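Local coordinates for flagellar biosynthesis protein FlhA (Bacillus subtilis, PDB 3MIX) that helps export flagellar proteins across the cell membrane as part of the flagellar type III secretion system, this chain being the cytosolic domain of FlhA, at residues 248-253 / 261-266; 204-209 / 239-244. All blocks are in the same frame, centred on the assembly; numbering follows the deposited sequence.

Overall arrangement
Both contacts belong to the helical region of the cytosolic domain that lies between its two largest sheets, and both use helix 240-250. Contact 2 (204-209 with 239-244) engages its first half from the junction of helices 192-205 and 207-213; contact 1 (248-253 with 261-266) joins its far end to helix 257-267. Their centres lie about 14 Å apart. Contact 1 is a surface contact made by a single tyrosine pair stacked face to face. Contact 2 is partly buried: it has a tyrosine at its margin, but aliphatic branches and the CB of a buried phenylalanine extend it inward. Ile243 packs on Thr264 and Leu209 on Ala248, making the two contacts continuous.

Contact 1 of 2, residues 248-253 / 261-266; sequences ADYGKL and TEYTRQ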
ATOM      1  N   ALA A 248      17.001  14.866   4.274  1.00 13.54           N
ATOM      2  CA  ALA A 248      17.886  15.920   4.758  1.00 14.82           C
ATOM      3  C   ALA A 248      18.651  16.545   3.589  1.00 15.93           C
ATOM      4  O   ALA A 248      18.761  17.747   3.515  1.00 16.98           O
ATOM      5  CB  ALA A 248      18.867  15.403   5.815  1.00 15.19           C
ATOM      6  N   ASP A 249      19.107  15.704   2.665  1.00 15.84           N
ATOM      7  CA  ASP A 249      19.940  16.098   1.554  1.00 18.53           C
ATOM      8  C   ASP A 249      19.179  16.895   0.500  1.00 19.72           C
ATOM      9  O   ASP A 249      19.778  17.680  -0.240  1.00 21.71           O
ATOM     10  CB  ASP A 249      20.528  14.855   0.897  1.00 18.17           C
ATOM     11  CG  ASP A 249      21.954  15.023   0.493  1.00 22.32           C
ATOM     12  OD1 ASP A 249      22.770  15.467   1.331  1.00 25.70           O
ATOM     13  OD2 ASP A 249      22.284  14.696  -0.671  1.00 25.12           O
ATOM     14  N   TYR A 250      17.872  16.682   0.417  1.00 19.12           N
ATOM     15  CA  TYR A 250      17.070  17.313  -0.634  1.00 20.35           C
ATOM     16  C   TYR A 250      16.014  18.301  -0.115  1.00 20.84           C
ATOM     17  O   TYR A 250      15.607  19.191  -0.839  1.00 22.30           O
ATOM     18  CB  TYR A 250      16.435  16.262  -1.543  1.00 18.50           C
ATOM     19  CG  TYR A 250      17.397  15.592  -2.504  1.00 19.30           C
ATOM     20  CD1 TYR A 250      17.739  16.195  -3.725  1.00 22.23           C
ATOM     21  CD2 TYR A 250      17.962  14.342  -2.202  1.00 20.58           C
ATOM     22  CE1 TYR A 250      18.620  15.575  -4.632  1.00 21.51           C
ATOM     23  CE2 TYR A 250      18.845  13.710  -3.094  1.00 19.97           C
ATOM     24  CZ  TYR A 250      19.153  14.335  -4.305  1.00 23.09           C
ATOM     25  OH  TYR A 250      19.995  13.715  -5.186  1.00 27.21           O
ATOM     26  N   GLY A 251      15.614  18.162   1.142  1.00 20.95           N
ATOM     27  CA  GLY A 251      14.540  18.969   1.732  1.00 22.23           C
ATOM     28  C   GLY A 251      14.688  20.482   1.598  1.00 25.29           C
ATOM     29  O   GLY A 251      13.681  21.209   1.586  1.00 25.93           O
ATOM     30  N   LYS A 252      15.923  20.965   1.520  1.00 27.09           N
ATOM     31  CA  LYS A 252      16.173  22.400   1.380  1.00 30.65           C
ATOM     32  C   LYS A 252      16.095  22.869  -0.073  1.00 31.67           C
ATOM     33  O   LYS A 252      15.985  24.061  -0.346  1.00 33.53           O
ATOM     34  CB  LYS A 252      17.513  22.802   2.021  1.00 32.21           C
ATOM     35  CG  LYS A 252      17.392  22.989   3.545  1.00 35.02           C
ATOM     36  CD  LYS A 252      18.732  23.252   4.223  1.00 40.43           C
ATOM     37  CE  LYS A 252      18.577  23.293   5.752  1.00 41.88           C
ATOM     38  NZ  LYS A 252      18.441  21.944   6.393  1.00 40.72           N
ATOM     39  N   LEU A 253      16.141  21.915  -0.990  1.00 31.07           N
ATOM     40  CA  LEU A 253      16.105  22.189  -2.416  1.00 32.27           C
ATOM     41  C   LEU A 253      14.674  22.071  -2.921  1.00 31.41           C
ATOM     42  O   LEU A 253      14.329  22.672  -3.924  1.00 33.06           O
ATOM     43  CB  LEU A 253      17.019  21.213  -3.183  1.00 32.20           C
ATOM     44  CG  LEU A 253      18.526  21.197  -2.858  1.00 34.34           C
ATOM     45  CD1 LEU A 253      19.268  20.106  -3.648  1.00 35.27           C
ATOM     46  CD2 LEU A 253      19.182  22.574  -3.076  1.00 36.21           C
ATOM     47  N   THR A 261      10.104  11.730  -3.139  1.00 13.23           N
ATOM     48  CA  THR A 261       9.977  10.298  -3.179  1.00 12.56           C
ATOM     49  C   THR A 261      10.762   9.619  -4.297  1.00 12.82           C
ATOM     50  O   THR A 261      11.295   8.525  -4.072  1.00 12.46           O
ATOM     51  CB  THR A 261       8.537   9.684  -2.827  1.00 13.11           C
ATOM     52  OG1 THR A 261       8.042   8.823  -3.865  1.00 18.54           O
ATOM     53  CG2 THR A 261       7.549  10.666  -2.313  1.00 10.60           C
ATOM     54  N   GLU A 262      10.931  10.291  -5.443  1.00 14.25           N
ATOM     55  CA  GLU A 262      11.831   9.779  -6.491  1.00 15.79           C
ATOM     56  C   GLU A 262      13.275   9.644  -5.961  1.00 15.31           C
ATOM     57  O   GLU A 262      13.906   8.616  -6.133  1.00 15.98           O
ATOM     58  CB  GLU A 262      11.763  10.613  -7.796  1.00 17.96           C
ATOM     59  CG  GLU A 262      10.420  10.517  -8.571  1.00 19.99           C
ATOM     60  CD  GLU A 262       9.851   9.076  -8.671  1.00 22.33           C
ATOM     61  OE1 GLU A 262      10.388   8.254  -9.453  1.00 23.50           O
ATOM     62  OE2 GLU A 262       8.832   8.773  -7.998  1.00 20.96           O
ATOM     63  N   TYR A 263      13.772  10.661  -5.270  1.00 15.25           N
ATOM     64  CA  TYR A 263      15.113  10.606  -4.671  1.00 15.45           C
ATOM     65  C   TYR A 263      15.222   9.540  -3.610  1.00 13.91           C
ATOM     66  O   TYR A 263      16.253   8.885  -3.488  1.00 14.29           O
ATOM     67  CB  TYR A 263      15.514  11.950  -4.058  1.00 15.91           C
ATOM     68  CG  TYR A 263      15.418  13.102  -4.998  1.00 18.75           C
ATOM     69  CD1 TYR A 263      15.934  13.021  -6.284  1.00 23.74           C
ATOM     70  CD2 TYR A 263      14.842  14.301  -4.589  1.00 21.79           C
ATOM     71  CE1 TYR A 263      15.846  14.108  -7.165  1.00 27.81           C
ATOM     72  CE2 TYR A 263      14.728  15.384  -5.457  1.00 24.48           C
ATOM     73  CZ  TYR A 263      15.239  15.282  -6.733  1.00 28.48           C
ATOM     74  OH  TYR A 263      15.142  16.370  -7.582  1.00 37.23           O
ATOM     75  N   THR A 264      14.162   9.379  -2.824  1.00 12.72           N
ATOM     76  CA  THR A 264      14.161   8.366  -1.766  1.00 11.82           C
ATOM     77  C   THR A 264      14.161   6.957  -2.365  1.00 12.17           C
ATOM     78  O   THR A 264      14.951   6.109  -1.948  1.00 12.31           O
ATOM     79  CB  THR A 264      12.992   8.586  -0.781  1.00 10.69           C
ATOM     80  OG1 THR A 264      13.093   9.906  -0.203  1.00 10.65           O
ATOM     81  CG2 THR A 264      13.021   7.570   0.324  1.00 10.01           C
ATOM     82  N   ARG A 265      13.282   6.701  -3.330  1.00 12.51           N
ATOM     83  CA  ARG A 265      13.284   5.410  -4.036  1.00 14.07           C
ATOM     84  C   ARG A 265      14.698   5.078  -4.578  1.00 15.94           C
ATOM     85  O   ARG A 265      15.204   3.976  -4.363  1.00 16.61           O
ATOM     86  CB  ARG A 265      12.262   5.421  -5.179  1.00 15.04           C
ATOM     87  CG  ARG A 265      10.771   5.456  -4.730  1.00 12.92           C
ATOM     88  CD  ARG A 265       9.853   5.617  -5.969  1.00 15.02           C
ATOM     89  NE  ARG A 265      10.105   4.577  -6.977  1.00 15.86           N
ATOM     90  CZ  ARG A 265       9.549   3.370  -6.954  1.00 18.20           C
ATOM     91  NH1 ARG A 265       8.669   3.047  -6.005  1.00 18.23           N
ATOM     92  NH2 ARG A 265       9.854   2.485  -7.888  1.00 20.26           N
ATOM     93  N   GLN A 266      15.352   6.038  -5.231  1.00 17.27           N
ATOM     94  CA  GLN A 266      16.730   5.838  -5.721  1.00 19.23           C
ATOM     95  C   GLN A 266      17.685   5.496  -4.575  1.00 18.83           C
ATOM     96  O   GLN A 266      18.477   4.536  -4.663  1.00 19.83           O
ATOM     97  CB  GLN A 266      17.225   7.068  -6.486  1.00 20.75           C
ATOM     98  CG  GLN A 266      18.572   6.862  -7.201  1.00 26.07           C
ATOM     99  CD  GLN A 266      19.148   8.152  -7.797  1.00 30.94           C
ATOM    100  OE1 GLN A 266      20.364   8.272  -7.980  1.00 34.13           O
ATOM    101  NE2 GLN A 266      18.281   9.115  -8.102  1.00 32.93           N
TER
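The backbones of 248-253 and 261-266 come nearest at Tyr250 and Tyr263, whose CA atoms stand 8.1 Å apart, a spacing that two facing aromatic side chains can fill. Both CB atoms point across the gap. In each tyrosine CG lies anti to the carbonyl carbon (chi1 -74° in Tyr250, -54° in Tyr263), which swings each ring off its backbone toward the other; the turn about CB-CG then brings the two faces together. The result is a face-to-face stack, with centroids 3.9 Å apart and planes inclined by 11°. The closest atoms are Tyr250 CG and Tyr263 CD2 at 3.5 Å, CD2 lying above the Tyr250 ring toward its rim, while Tyr250 CE1 sits over the middle of the Tyr263 ring. The two side chains nevertheless run at about a right angle to each other, so the rings overlap without their hydroxyls being brought together. Tyr263 also uses its CB, which lies over the face of the Tyr250 ring in a CH-pi contact, 4.1 Å from the centroid. Tyrosine suits this partly exposed place because its flat ring offers a broad apolar face, whereas its hydroxyl is compatible with the solvent border. One residue on, Thr264 packs on Ile243, Thr246 and Leu247 of helix 240-250, its OG1 bonded to Leu260 O. Elsewhere on helix 257-267, Glu262 and Arg265 form salt bridges with Arg346 and Glu367, respectively. This tyrosine stack spans the short connection between two successive helices, joining the end of helix 240-250 to helix 257-267 in the all-helical part of the FlhA cytosolic domain.

Contact 2 of 2, residues 204-209 / 239-244; sequences ESYPVL and NLVTIF
Val241 presses a methyl group onto the ring of Tyr206, and one helical turn further along Leu209 settles against Phe244. CG2 of Val241 stands 3.3 Å above the Tyr206 ring plane, displaced toward the rim, and its nearest atom is Tyr206 CE1 at 3.4 Å, a tight approach. It lies 3.7 Å from the ring centroid, 26° off the normal: a CH-pi contact over the face. The valine torsion explains the pairing: with CG1 anti to the backbone N (chi1 175°), both methyls are turned to the same ring face, and CG1 comes within 4.0 Å of Tyr206 CE2. A branched CB thus suits this position, offering two methyls close to the helix surface. The flat Tyr206 ring can cover both, and its partly exposed position tolerates a hydroxyl. In this all-helical part of the FlhA cytosolic domain Tyr206 is the N-cap residue of helix 207-213, and helices 192-205 and 207-213 both pack on helix 240-250. A serine in place of Tyr206 would probably leave the methyls of Val241 without the ring that covers them and open a gap beside Val241. Leu209 extends its CG anti to the backbone N (chi1 172°), sending both branches across to the next turn of helix 240-250. CD2 meets Phe244 CB at 3.9 Å, while CD1 lies 3.8 Å from Phe244 O, so the leucine, branching at CG, packs with two methyls on the base of the residue and on its backbone. The phenyl ring itself leads away into the interior, toward Ile199 and Leu202 of helix 192-205 and Ile223 of helix 220-232.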
ATOM      1  N   GLU A 204      15.188   8.934  18.848  1.00 25.30           N
ATOM      2  CA  GLU A 204      15.927   8.311  19.976  1.00 28.03           C
ATOM      3  C   GLU A 204      17.381   7.988  19.632  1.00 28.01           C
ATOM      4  O   GLU A 204      18.255   8.121  20.475  1.00 30.22           O
ATOM      5  CB  GLU A 204      15.206   7.046  20.492  1.00 28.51           C
ATOM      6  CG  GLU A 204      13.831   7.326  21.131  1.00 31.37           C
ATOM      7  CD  GLU A 204      13.038   6.053  21.473  1.00 36.63           C
ATOM      8  OE1 GLU A 204      13.650   4.961  21.627  1.00 38.84           O
ATOM      9  OE2 GLU A 204      11.790   6.152  21.586  1.00 37.37           O
ATOM     10  N   SER A 205      17.634   7.582  18.388  1.00 26.00           N
ATOM     11  CA  SER A 205      18.980   7.209  17.957  1.00 26.45           C
ATOM     12  C   SER A 205      19.603   8.234  17.006  1.00 25.40           C
ATOM     13  O   SER A 205      20.849   8.391  16.960  1.00 26.60           O
ATOM     14  CB  SER A 205      19.008   5.757  17.405  1.00 26.71           C
ATOM     15  OG  SER A 205      17.692   5.309  16.957  1.00 27.52           O
ATOM     16  N   TYR A 206      18.744   8.972  16.289  1.00 22.46           N
ATOM     17  CA  TYR A 206      19.191   9.969  15.317  1.00 20.38           C
ATOM     18  C   TYR A 206      18.574  11.383  15.487  1.00 20.70           C
ATOM     19  O   TYR A 206      17.973  11.922  14.547  1.00 18.33           O
ATOM     20  CB  TYR A 206      18.942   9.451  13.898  1.00 18.98           C
ATOM     21  CG  TYR A 206      19.673   8.146  13.548  1.00 17.02           C
ATOM     22  CD1 TYR A 206      19.166   6.901  13.943  1.00 15.40           C
ATOM     23  CD2 TYR A 206      20.868   8.172  12.813  1.00 16.28           C
ATOM     24  CE1 TYR A 206      19.829   5.723  13.607  1.00 15.70           C
ATOM     25  CE2 TYR A 206      21.531   7.020  12.479  1.00 16.56           C
ATOM     26  CZ  TYR A 206      21.021   5.795  12.874  1.00 16.29           C
ATOM     27  OH  TYR A 206      21.689   4.639  12.527  1.00 16.79           O
ATOM     28  N   PRO A 207      18.754  12.007  16.668  1.00 21.95           N
ATOM     29  CA  PRO A 207      18.113  13.314  16.875  1.00 22.51           C
ATOM     30  C   PRO A 207      18.667  14.430  15.967  1.00 22.53           C
ATOM     31  O   PRO A 207      17.926  15.328  15.576  1.00 22.53           O
ATOM     32  CB  PRO A 207      18.410  13.618  18.356  1.00 24.79           C
ATOM     33  CG  PRO A 207      19.750  12.935  18.620  1.00 25.22           C
ATOM     34  CD  PRO A 207      19.651  11.642  17.788  1.00 24.21           C
ATOM     35  N   VAL A 208      19.953  14.381  15.628  1.00 22.94           N
ATOM     36  CA  VAL A 208      20.559  15.416  14.792  1.00 22.53           C
ATOM     37  C   VAL A 208      19.990  15.319  13.383  1.00 21.39           C
ATOM     38  O   VAL A 208      19.618  16.335  12.758  1.00 21.23           O
ATOM     39  CB  VAL A 208      22.130  15.325  14.808  1.00 24.82           C
ATOM     40  CG1 VAL A 208      22.768  16.003  13.586  1.00 23.82           C
ATOM     41  CG2 VAL A 208      22.699  15.917  16.112  1.00 25.35           C
ATOM     42  N   LEU A 209      19.897  14.083  12.896  1.00 19.39           N
ATOM     43  CA  LEU A 209      19.357  13.825  11.597  1.00 18.22           C
ATOM     44  C   LEU A 209      17.883  14.283  11.508  1.00 18.03           C
ATOM     45  O   LEU A 209      17.480  14.955  10.551  1.00 17.46           O
ATOM     46  CB  LEU A 209      19.497  12.322  11.282  1.00 17.06           C
ATOM     47  CG  LEU A 209      18.791  11.850  10.013  1.00 15.47           C
ATOM     48  CD1 LEU A 209      19.381  12.542   8.777  1.00 14.48           C
ATOM     49  CD2 LEU A 209      18.829  10.316   9.879  1.00 14.57           C
ATOM     50  N   ASN A 239      13.646   1.262   6.461  1.00  9.86           N
ATOM     51  CA  ASN A 239      14.937   1.910   6.447  1.00 10.33           C
ATOM     52  C   ASN A 239      14.734   3.426   6.620  1.00  9.79           C
ATOM     53  O   ASN A 239      14.890   4.226   5.673  1.00  9.72           O
ATOM     54  CB  ASN A 239      15.694   1.591   5.152  1.00 10.94           C
ATOM     55  CG  ASN A 239      17.192   1.945   5.244  1.00 11.78           C
ATOM     56  OD1 ASN A 239      18.004   1.490   4.416  1.00 12.62           O
ATOM     57  ND2 ASN A 239      17.562   2.721   6.265  1.00 11.77           N
ATOM     58  N   LEU A 240      14.400   3.794   7.845  1.00  9.64           N
ATOM     59  CA  LEU A 240      14.086   5.164   8.176  1.00  9.33           C
ATOM     60  C   LEU A 240      15.312   6.066   8.095  1.00  9.97           C
ATOM     61  O   LEU A 240      15.184   7.253   7.744  1.00  9.87           O
ATOM     62  CB  LEU A 240      13.470   5.250   9.582  1.00  9.35           C
ATOM     63  CG  LEU A 240      12.069   4.674   9.784  1.00  8.79           C
ATOM     64  CD1 LEU A 240      11.720   4.640  11.295  1.00  9.22           C
ATOM     65  CD2 LEU A 240      11.029   5.469   8.963  1.00  8.08           C
ATOM     66  N   VAL A 241      16.481   5.497   8.424  1.00 10.80           N
ATOM     67  CA  VAL A 241      17.735   6.233   8.365  1.00 11.64           C
ATOM     68  C   VAL A 241      18.010   6.756   6.961  1.00 11.62           C
ATOM     69  O   VAL A 241      18.219   7.951   6.760  1.00 11.84           O
ATOM     70  CB  VAL A 241      18.921   5.402   8.951  1.00 12.72           C
ATOM     71  CG1 VAL A 241      20.269   6.136   8.780  1.00 13.77           C
ATOM     72  CG2 VAL A 241      18.641   5.134  10.453  1.00 13.03           C
ATOM     73  N   THR A 242      17.996   5.843   5.996  1.00 11.56           N
ATOM     74  CA  THR A 242      18.270   6.196   4.617  1.00 11.81           C
ATOM     75  C   THR A 242      17.199   7.151   4.093  1.00 11.12           C
ATOM     76  O   THR A 242      17.551   8.129   3.457  1.00 11.55           O
ATOM     77  CB  THR A 242      18.434   4.956   3.721  1.00 12.16           C
ATOM     78  OG1 THR A 242      19.550   4.176   4.199  1.00 13.08           O
ATOM     79  CG2 THR A 242      18.661   5.358   2.218  1.00 12.67           C
ATOM     80  N   ILE A 243      15.916   6.870   4.379  1.00 10.24           N
ATOM     81  CA  ILE A 243      14.821   7.784   4.015  1.00  9.71           C
ATOM     82  C   ILE A 243      15.085   9.213   4.505  1.00 10.00           C
ATOM     83  O   ILE A 243      15.064  10.147   3.708  1.00 10.32           O
ATOM     84  CB  ILE A 243      13.403   7.261   4.452  1.00  8.87           C
ATOM     85  CG1 ILE A 243      13.036   5.984   3.674  1.00  8.82           C
ATOM     86  CG2 ILE A 243      12.309   8.359   4.301  1.00  8.50           C
ATOM     87  CD1 ILE A 243      11.887   5.162   4.335  1.00  8.26           C
ATOM     88  N   PHE A 244      15.374   9.358   5.797  1.00 10.12           N
ATOM     89  CA  PHE A 244      15.628  10.671   6.386  1.00 10.65           C
ATOM     90  C   PHE A 244      16.937  11.360   5.934  1.00 11.70           C
ATOM     91  O   PHE A 244      16.966  12.592   5.807  1.00 12.23           O
ATOM     92  CB  PHE A 244      15.506  10.629   7.919  1.00 10.76           C
ATOM     93  CG  PHE A 244      14.078  10.805   8.407  1.00 10.11           C
ATOM     94  CD1 PHE A 244      13.118   9.817   8.179  1.00  9.28           C
ATOM     95  CD2 PHE A 244      13.690  11.977   9.051  1.00 10.54           C
ATOM     96  CE1 PHE A 244      11.826   9.988   8.613  1.00  9.18           C
ATOM     97  CE2 PHE A 244      12.389  12.147   9.494  1.00 10.13           C
ATOM     98  CZ  PHE A 244      11.456  11.166   9.272  1.00  9.26           C
TER